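Local coordinates for N-alpha-acetyltransferase 35, NatC auxiliary subunit (Saccharomyces cerevisiae, PDB 6YGA), which serves as the auxiliary subunit of the NatC N-terminal acetyltransferase, which acetylates the N-terminal methionine of the L-A virus Gag protein, at residues Lys315-Leu320 / Gly663-Gln668; Gln362-His367 / Asn393-Trp398. One frame throughout, in Å; residues are numbered along the deposited sequence.

How the interactions relate
Along the chain, residues 315-320 come first, running from the turn after helix 298-311 into the start of helix 319-328. Helix 360-372, with residues 362-367, follows, and 26 residues further on helix 386-402 packs across it through residues 393-398, closing the short loop of interaction 2. Interaction 1 closes only after 343 residues, mostly helical, when the linker between helices 619-653 and 668-701 returns to 315-320; interaction 2 therefore lies wholly within its span. Their centres are about 16 Å apart, yet they touch: Ala319 CB lies 3.5 Å from His367 ND1. Helix 319-328 thus joins the late linker to the crossed helices.

Interaction 1 (Lys315-Leu320 / Gly663-Gln668); sequences KAESAL and GTRLVQ
Arg665 reaches over to the backbone of Lys315, its NH2 donating a hydrogen bond to Lys315 O at 2.9 Å. The bond is bent, with an N-H...O angle of 145°, and the oxygen sits a little out of the guanidinium plane. CG lies anti to the backbone N and the chain stays extended until it bends at chi3 (64°), which lays one face of the guanidinium against the side chain of Leu666. The CD2 methyl of Leu666 lies 3.9 Å above the guanidinium plane, over its centre, while Glu317 N approaches the edge. Arg665 NE makes a salt bridge to Glu321, so two points fix the rotation of the group; Glu321 also accepts from Glu317 N. Within the TPR-like helical region, this joins the lead-in to helix 319-328, where Ser318 is the N-cap, to the linker preceding helix 668-701. Deeper in, the two methyls of Leu666 divide their work: CD1 meets Ala316 CB at 3.6 Å, whereas CD2 is 4.1 Å from Lys315 CB. At the other end Gly663, at positive phi, brings its CA to 3.9 Å from Leu320 CG.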
ATOM      1  N   LYS B 315     -14.973  15.927  18.419  1.00 54.85           N
ATOM      2  CA  LYS B 315     -15.278  17.294  18.826  1.00 56.61           C
ATOM      3  C   LYS B 315     -15.813  18.156  17.691  1.00 56.44           C
ATOM      4  O   LYS B 315     -16.066  19.347  17.907  1.00 55.36           O
ATOM      5  CB  LYS B 315     -14.027  17.951  19.414  1.00 56.64           C
ATOM      6  CG  LYS B 315     -13.551  17.331  20.715  1.00 59.04           C
ATOM      7  CD  LYS B 315     -12.047  17.487  20.878  1.00 61.39           C
ATOM      8  CE  LYS B 315     -11.607  18.928  20.691  1.00 64.19           C
ATOM      9  NZ  LYS B 315     -10.124  19.052  20.734  1.00 66.56           N
ATOM     10  N   ALA B 316     -15.983  17.595  16.497  1.00 55.85           N
ATOM     11  CA  ALA B 316     -16.424  18.385  15.358  1.00 53.65           C
ATOM     12  C   ALA B 316     -17.871  18.825  15.531  1.00 57.05           C
ATOM     13  O   ALA B 316     -18.725  18.056  15.982  1.00 59.22           O
ATOM     14  CB  ALA B 316     -16.269  17.586  14.066  1.00 47.84           C
ATOM     15  N   GLU B 317     -18.140  20.078  15.173  1.00 59.50           N
ATOM     16  CA  GLU B 317     -19.473  20.650  15.268  1.00 63.51           C
ATOM     17  C   GLU B 317     -20.067  20.999  13.911  1.00 60.10           C
ATOM     18  O   GLU B 317     -21.163  21.568  13.860  1.00 64.56           O
ATOM     19  CB  GLU B 317     -19.452  21.898  16.160  1.00 72.30           C
ATOM     20  CG  GLU B 317     -19.424  21.609  17.657  1.00 83.04           C
ATOM     21  CD  GLU B 317     -20.643  20.836  18.131  1.00 92.40           C
ATOM     22  OE1 GLU B 317     -20.484  19.680  18.576  1.00 93.34           O
ATOM     23  OE2 GLU B 317     -21.764  21.385  18.055  1.00 97.09           O
ATOM     24  N   SER B 318     -19.386  20.674  12.815  1.00 54.75           N
ATOM     25  CA  SER B 318     -19.906  20.963  11.488  1.00 51.76           C
ATOM     26  C   SER B 318     -19.315  19.976  10.493  1.00 50.02           C
ATOM     27  O   SER B 318     -18.334  19.284  10.778  1.00 48.52           O
ATOM     28  CB  SER B 318     -19.600  22.406  11.064  1.00 50.42           C
ATOM     29  OG  SER B 318     -18.214  22.599  10.840  1.00 49.50           O
ATOM     30  N   ALA B 319     -19.937  19.915   9.313  1.00 46.84           N
ATOM     31  CA  ALA B 319     -19.422  19.053   8.254  1.00 44.01           C
ATOM     32  C   ALA B 319     -18.079  19.548   7.738  1.00 43.84           C
ATOM     33  O   ALA B 319     -17.250  18.744   7.297  1.00 46.51           O
ATOM     34  CB  ALA B 319     -20.430  18.959   7.109  1.00 41.40           C
ATOM     35  N   LEU B 320     -17.844  20.859   7.790  1.00 42.74           N
ATOM     36  CA  LEU B 320     -16.573  21.397   7.320  1.00 42.62           C
ATOM     37  C   LEU B 320     -15.430  21.011   8.247  1.00 40.97           C
ATOM     38  O   LEU B 320     -14.297  20.824   7.789  1.00 40.14           O
ATOM     39  CB  LEU B 320     -16.671  22.916   7.182  1.00 42.90           C
ATOM     40  CG  LEU B 320     -15.498  23.636   6.517  1.00 44.35           C
ATOM     41  CD1 LEU B 320     -15.091  22.921   5.242  1.00 44.28           C
ATOM     42  CD2 LEU B 320     -15.871  25.081   6.225  1.00 47.98           C
ATOM     43  N   GLY B 663     -12.569  25.995   8.640  1.00 41.82           N
ATOM     44  CA  GLY B 663     -12.990  24.766   9.292  1.00 41.28           C
ATOM     45  C   GLY B 663     -11.849  23.898   9.771  1.00 42.40           C
ATOM     46  O   GLY B 663     -12.011  22.677   9.890  1.00 42.95           O
ATOM     47  N   THR B 664     -10.694  24.496  10.058  1.00 41.64           N
ATOM     48  CA  THR B 664      -9.496  23.758  10.429  1.00 40.43           C
ATOM     49  C   THR B 664      -9.283  23.702  11.938  1.00 41.61           C
ATOM     50  O   THR B 664      -8.160  23.447  12.385  1.00 43.23           O
ATOM     51  CB  THR B 664      -8.268  24.374   9.756  1.00 37.26           C
ATOM     52  OG1 THR B 664      -8.182  25.764  10.098  1.00 37.63           O
ATOM     53  CG2 THR B 664      -8.362  24.234   8.248  1.00 33.95           C
ATOM     54  N   ARG B 665     -10.336  23.928  12.728  1.00 40.98           N
ATOM     55  CA  ARG B 665     -10.171  24.000  14.178  1.00 44.45           C
ATOM     56  C   ARG B 665      -9.572  22.714  14.741  1.00 46.23           C
ATOM     57  O   ARG B 665      -8.727  22.760  15.643  1.00 48.89           O
ATOM     58  CB  ARG B 665     -11.512  24.304  14.846  1.00 45.33           C
ATOM     59  CG  ARG B 665     -11.462  24.306  16.369  1.00 45.80           C
ATOM     60  CD  ARG B 665     -12.792  24.737  16.970  1.00 45.40           C
ATOM     61  NE  ARG B 665     -13.871  23.800  16.666  1.00 46.64           N
ATOM     62  CZ  ARG B 665     -14.275  22.834  17.487  1.00 49.82           C
ATOM     63  NH1 ARG B 665     -13.692  22.676  18.668  1.00 50.49           N
ATOM     64  NH2 ARG B 665     -15.266  22.028  17.129  1.00 51.84           N
ATOM     65  N   LEU B 666      -9.985  21.560  14.218  1.00 43.78           N
ATOM     66  CA  LEU B 666      -9.501  20.293  14.750  1.00 45.14           C
ATOM     67  C   LEU B 666      -8.101  19.940  14.263  1.00 42.50           C
ATOM     68  O   LEU B 666      -7.432  19.117  14.894  1.00 42.10           O
ATOM     69  CB  LEU B 666     -10.469  19.162  14.388  1.00 46.36           C
ATOM     70  CG  LEU B 666     -11.932  19.356  14.786  1.00 46.22           C
ATOM     71  CD1 LEU B 666     -12.730  18.093  14.499  1.00 46.91           C
ATOM     72  CD2 LEU B 666     -12.050  19.756  16.250  1.00 47.43           C
ATOM     73  N   VAL B 667      -7.643  20.538  13.164  1.00 41.11           N
ATOM     74  CA  VAL B 667      -6.338  20.208  12.601  1.00 42.01           C
ATOM     75  C   VAL B 667      -5.543  21.489  12.385  1.00 43.67           C
ATOM     76  O   VAL B 667      -4.862  21.647  11.365  1.00 42.68           O
ATOM     77  CB  VAL B 667      -6.489  19.420  11.287  1.00 38.53           C
ATOM     78  CG1 VAL B 667      -6.952  18.003  11.573  1.00 37.62           C
ATOM     79  CG2 VAL B 667      -7.469  20.124  10.359  1.00 36.12           C
ATOM     80  N   GLN B 668      -5.614  22.407  13.352  1.00 44.34           N
ATOM     81  CA  GLN B 668      -5.032  23.732  13.158  1.00 47.37           C
ATOM     82  C   GLN B 668      -3.524  23.651  12.954  1.00 46.85           C
ATOM     83  O   GLN B 668      -2.983  24.247  12.016  1.00 48.19           O
ATOM     84  CB  GLN B 668      -5.375  24.634  14.345  1.00 53.61           C
ATOM     85  CG  GLN B 668      -4.896  26.070  14.188  1.00 57.41           C
ATOM     86  CD  GLN B 668      -5.154  26.907  15.423  1.00 61.39           C
ATOM     87  OE1 GLN B 668      -5.538  26.388  16.470  1.00 64.03           O
ATOM     88  NE2 GLN B 668      -4.943  28.213  15.306  1.00 62.70           N
TER

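Interaction 2 (Gln362-His367 / Asn393-Trp398); sequences QFYLLH and NMLLEW. With EDO (1,2-ethanediol), chain C; EDO (1,2-ethanediol), chain D.
Helices 360-372 and 386-402 cross nearly at right angles: the axes of their segments 362-367 and 393-398 make an angle of 81° and come within 9.9 Å. The backbones are nearest at Tyr364 and Leu395, whose CA atoms are 7.0 Å apart. This is a buried helix-helix crossing in the all-helical, TPR-like part of the auxiliary subunit. Leu395 is the centre of the contact; it points toward the other helix and touches Phe363, Tyr364 and His367. Its CG is anti to the backbone N, and the CD2 methyl does the touching. That methyl makes a CH-pi contact with the imidazole of His367, 3.6 Å from the ring centroid and 13° off the normal. It meets Tyr364 differently, at the ring edge near CD1, while Phe363 CD2 comes to it obliquely. Leu396 adds its own CD2 to the same phenyl ring, 4.1 Å from Phe363 CD2. Trp438 of helix 433-456 packs against Tyr364, His367 and Leu395, extending the core beyond the two helices. The imidazole is held at both nitrogens, NE2 by the hydroxyl of Tyr399 and ND1 by the carbonyl one turn back, so its rotation is fixed and its face presented to Leu395. CE1 of the same ring lies 3.2 Å above the plane of Phe363, offset toward the rim. In the ND1 bond, His367 donates to Phe363 O at 2.7 Å, with the oxygen only 4° out of the imidazole plane.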
ATOM      1  N   GLN B 362     -28.366  12.762   6.761  1.00 50.75           N
ATOM      2  CA  GLN B 362     -28.214  14.038   7.454  1.00 54.24           C
ATOM      3  C   GLN B 362     -26.791  14.564   7.327  1.00 48.96           C
ATOM      4  O   GLN B 362     -26.579  15.762   7.104  1.00 48.83           O
ATOM      5  CB  GLN B 362     -28.591  13.889   8.928  1.00 61.60           C
ATOM      6  CG  GLN B 362     -30.072  13.700   9.185  1.00 69.10           C
ATOM      7  CD  GLN B 362     -30.371  13.490  10.653  1.00 75.10           C
ATOM      8  OE1 GLN B 362     -29.460  13.360  11.473  1.00 75.61           O
ATOM      9  NE2 GLN B 362     -31.653  13.456  10.997  1.00 78.38           N
ATOM     10  N   PHE B 363     -25.805  13.676   7.460  1.00 44.92           N
ATOM     11  CA  PHE B 363     -24.407  14.071   7.328  1.00 42.00           C
ATOM     12  C   PHE B 363     -24.107  14.571   5.919  1.00 40.67           C
ATOM     13  O   PHE B 363     -23.378  15.555   5.743  1.00 38.48           O
ATOM     14  CB  PHE B 363     -23.515  12.884   7.691  1.00 38.71           C
ATOM     15  CG  PHE B 363     -22.054  13.200   7.730  1.00 37.32           C
ATOM     16  CD1 PHE B 363     -21.540  14.055   8.691  1.00 37.34           C
ATOM     17  CD2 PHE B 363     -21.184  12.612   6.828  1.00 37.15           C
ATOM     18  CE1 PHE B 363     -20.188  14.335   8.736  1.00 35.26           C
ATOM     19  CE2 PHE B 363     -19.832  12.883   6.870  1.00 35.43           C
ATOM     20  CZ  PHE B 363     -19.333  13.746   7.826  1.00 34.68           C
ATOM     21  N   TYR B 364     -24.666  13.909   4.905  1.00 40.58           N
ATOM     22  CA  TYR B 364     -24.456  14.340   3.526  1.00 38.77           C
ATOM     23  C   TYR B 364     -25.114  15.689   3.265  1.00 40.30           C
ATOM     24  O   TYR B 364     -24.510  16.575   2.648  1.00 42.11           O
ATOM     25  CB  TYR B 364     -24.991  13.284   2.560  1.00 37.82           C
ATOM     26  CG  TYR B 364     -25.185  13.786   1.145  1.00 38.58           C
ATOM     27  CD1 TYR B 364     -24.118  13.858   0.261  1.00 38.11           C
ATOM     28  CD2 TYR B 364     -26.440  14.178   0.692  1.00 39.29           C
ATOM     29  CE1 TYR B 364     -24.292  14.314  -1.030  1.00 38.11           C
ATOM     30  CE2 TYR B 364     -26.623  14.637  -0.599  1.00 40.91           C
ATOM     31  CZ  TYR B 364     -25.545  14.701  -1.457  1.00 40.80           C
ATOM     32  OH  TYR B 364     -25.720  15.155  -2.745  1.00 41.97           O
ATOM     33  N   LEU B 365     -26.356  15.861   3.722  1.00 41.42           N
ATOM     34  CA  LEU B 365     -27.058  17.119   3.490  1.00 42.45           C
ATOM     35  C   LEU B 365     -26.376  18.285   4.196  1.00 43.99           C
ATOM     36  O   LEU B 365     -26.498  19.433   3.754  1.00 45.41           O
ATOM     37  CB  LEU B 365     -28.513  16.994   3.935  1.00 45.38           C
ATOM     38  CG  LEU B 365     -29.368  16.021   3.120  1.00 47.87           C
ATOM     39  CD1 LEU B 365     -30.750  15.910   3.731  1.00 50.18           C
ATOM     40  CD2 LEU B 365     -29.457  16.469   1.669  1.00 49.10           C
ATOM     41  N   LEU B 366     -25.651  18.014   5.287  1.00 43.27           N
ATOM     42  CA  LEU B 366     -24.886  19.072   5.940  1.00 44.12           C
ATOM     43  C   LEU B 366     -23.771  19.581   5.037  1.00 42.84           C
ATOM     44  O   LEU B 366     -23.498  20.787   4.998  1.00 44.05           O
ATOM     45  CB  LEU B 366     -24.315  18.572   7.265  1.00 46.71           C
ATOM     46  CG  LEU B 366     -25.177  18.785   8.509  1.00 51.34           C
ATOM     47  CD1 LEU B 366     -24.566  18.062   9.695  1.00 51.58           C
ATOM     48  CD2 LEU B 366     -25.324  20.272   8.805  1.00 53.07           C
ATOM     49  N   HIS B 367     -23.111  18.679   4.306  1.00 40.04           N
ATOM     50  CA  HIS B 367     -22.073  19.109   3.377  1.00 39.24           C
ATOM     51  C   HIS B 367     -22.655  19.987   2.278  1.00 39.54           C
ATOM     52  O   HIS B 367     -22.085  21.029   1.938  1.00 39.56           O
ATOM     53  CB  HIS B 367     -21.361  17.900   2.770  1.00 37.57           C
ATOM     54  CG  HIS B 367     -20.482  17.169   3.735  1.00 37.30           C
ATOM     55  ND1 HIS B 367     -20.984  16.428   4.783  1.00 38.17           N
ATOM     56  CD2 HIS B 367     -19.134  17.068   3.814  1.00 36.14           C
ATOM     57  CE1 HIS B 367     -19.984  15.900   5.465  1.00 37.69           C
ATOM     58  NE2 HIS B 367     -18.850  16.274   4.899  1.00 36.39           N
ATOM     59  N   ASN B 393     -23.566   7.401   0.648  1.00 43.12           N
ATOM     60  CA  ASN B 393     -22.600   6.309   0.664  1.00 44.53           C
ATOM     61  C   ASN B 393     -21.314   6.706  -0.051  1.00 42.61           C
ATOM     62  O   ASN B 393     -20.216   6.352   0.395  1.00 38.78           O
ATOM     63  CB  ASN B 393     -23.213   5.059   0.030  1.00 47.83           C
ATOM     64  CG  ASN B 393     -24.355   4.489   0.852  1.00 50.96           C
ATOM     65  OD1 ASN B 393     -24.380   4.625   2.075  1.00 51.52           O
ATOM     66  ND2 ASN B 393     -25.306   3.843   0.184  1.00 53.18           N
HETATM   67  N   MSE B 394     -21.427   7.449  -1.148  1.00 47.17           N
HETATM   68  CA  MSE B 394     -20.262   7.907  -1.896  1.00 51.71           C
HETATM   69  C   MSE B 394     -19.387   8.803  -1.026  1.00 46.88           C
HETATM   70  O   MSE B 394     -18.157   8.726  -1.065  1.00 43.82           O
HETATM   71  CB  MSE B 394     -20.699   8.658  -3.155  1.00 64.60           C
HETATM   72  CG  MSE B 394     -19.650   8.705  -4.251  1.00 75.60           C
HETATM   73 SE   MSE B 394     -19.271   6.929  -4.954  0.52 85.87          SE
HETATM   74  CE  MSE B 394     -17.330   6.973  -4.800  1.00 85.27           C
ATOM     75  N   LEU B 395     -20.041   9.657  -0.236  1.00 43.24           N
ATOM     76  CA  LEU B 395     -19.307  10.578   0.622  1.00 41.24           C
ATOM     77  C   LEU B 395     -18.601   9.836   1.748  1.00 40.16           C
ATOM     78  O   LEU B 395     -17.464  10.170   2.100  1.00 38.93           O
ATOM     79  CB  LEU B 395     -20.255  11.640   1.178  1.00 41.96           C
ATOM     80  CG  LEU B 395     -19.663  12.674   2.134  1.00 40.01           C
ATOM     81  CD1 LEU B 395     -18.568  13.486   1.451  1.00 34.08           C
ATOM     82  CD2 LEU B 395     -20.760  13.585   2.666  1.00 44.02           C
ATOM     83  N   LEU B 396     -19.253   8.821   2.320  1.00 38.00           N
ATOM     84  CA  LEU B 396     -18.613   8.039   3.370  1.00 37.98           C
ATOM     85  C   LEU B 396     -17.391   7.297   2.841  1.00 40.30           C
ATOM     86  O   LEU B 396     -16.369   7.202   3.531  1.00 42.09           O
ATOM     87  CB  LEU B 396     -19.614   7.062   3.983  1.00 39.15           C
ATOM     88  CG  LEU B 396     -20.765   7.683   4.776  1.00 42.02           C
ATOM     89  CD1 LEU B 396     -21.511   6.604   5.541  1.00 43.96           C
ATOM     90  CD2 LEU B 396     -20.260   8.765   5.721  1.00 41.00           C
ATOM     91  N   GLU B 397     -17.473   6.761   1.619  1.00 37.70           N
ATOM     92  CA  GLU B 397     -16.302   6.125   1.020  1.00 38.93           C
ATOM     93  C   GLU B 397     -15.180   7.129   0.794  1.00 41.05           C
ATOM     94  O   GLU B 397     -14.000   6.772   0.889  1.00 42.55           O
ATOM     95  CB  GLU B 397     -16.676   5.440  -0.295  1.00 39.62           C
ATOM     96  CG  GLU B 397     -17.518   4.186  -0.117  1.00 43.41           C
ATOM     97  CD  GLU B 397     -17.972   3.590  -1.435  1.00 49.42           C
ATOM     98  OE1 GLU B 397     -17.560   4.100  -2.498  1.00 51.16           O
ATOM     99  OE2 GLU B 397     -18.744   2.610  -1.404  1.00 54.34           O
ATOM    100  N   TRP B 398     -15.525   8.385   0.502  1.00 37.77           N
ATOM    101  CA  TRP B 398     -14.503   9.416   0.358  1.00 36.13           C
ATOM    102  C   TRP B 398     -13.754   9.630   1.668  1.00 37.54           C
ATOM    103  O   TRP B 398     -12.526   9.775   1.673  1.00 41.37           O
ATOM    104  CB  TRP B 398     -15.137  10.721  -0.131  1.00 33.58           C
ATOM    105  CG  TRP B 398     -14.160  11.849  -0.263  1.00 31.66           C
ATOM    106  CD1 TRP B 398     -13.452  12.197  -1.378  1.00 30.20           C
ATOM    107  CD2 TRP B 398     -13.772  12.772   0.762  1.00 30.19           C
ATOM    108  NE1 TRP B 398     -12.651  13.281  -1.112  1.00 29.88           N
ATOM    109  CE2 TRP B 398     -12.829  13.654   0.194  1.00 32.62           C
ATOM    110  CE3 TRP B 398     -14.134  12.941   2.102  1.00 29.31           C
ATOM    111  CZ2 TRP B 398     -12.242  14.689   0.923  1.00 32.10           C
ATOM    112  CZ3 TRP B 398     -13.549  13.970   2.824  1.00 29.71           C
ATOM    113  CH2 TRP B 398     -12.614  14.828   2.233  1.00 30.61           C
TER
HETATM  114  C1  EDO C 816     -28.463  19.183   6.811  1.00 72.41           C
HETATM  115  O1  EDO C 816     -28.596  18.333   7.957  1.00 72.81           O
HETATM  116  C2  EDO C 816     -29.578  20.221   6.773  1.00 71.42           C
HETATM  117  O2  EDO C 816     -29.627  20.793   5.461  1.00 71.26           O
HETATM  118  C1  EDO D 825     -18.389  20.545   2.552  1.00 55.84           C
HETATM  119  O1  EDO D 825     -19.151  21.486   1.787  1.00 54.19           O
HETATM  120  C2  EDO D 825     -17.527  19.700   1.620  1.00 56.83           C
HETATM  121  O2  EDO D 825     -18.363  18.975   0.709  1.00 57.82           O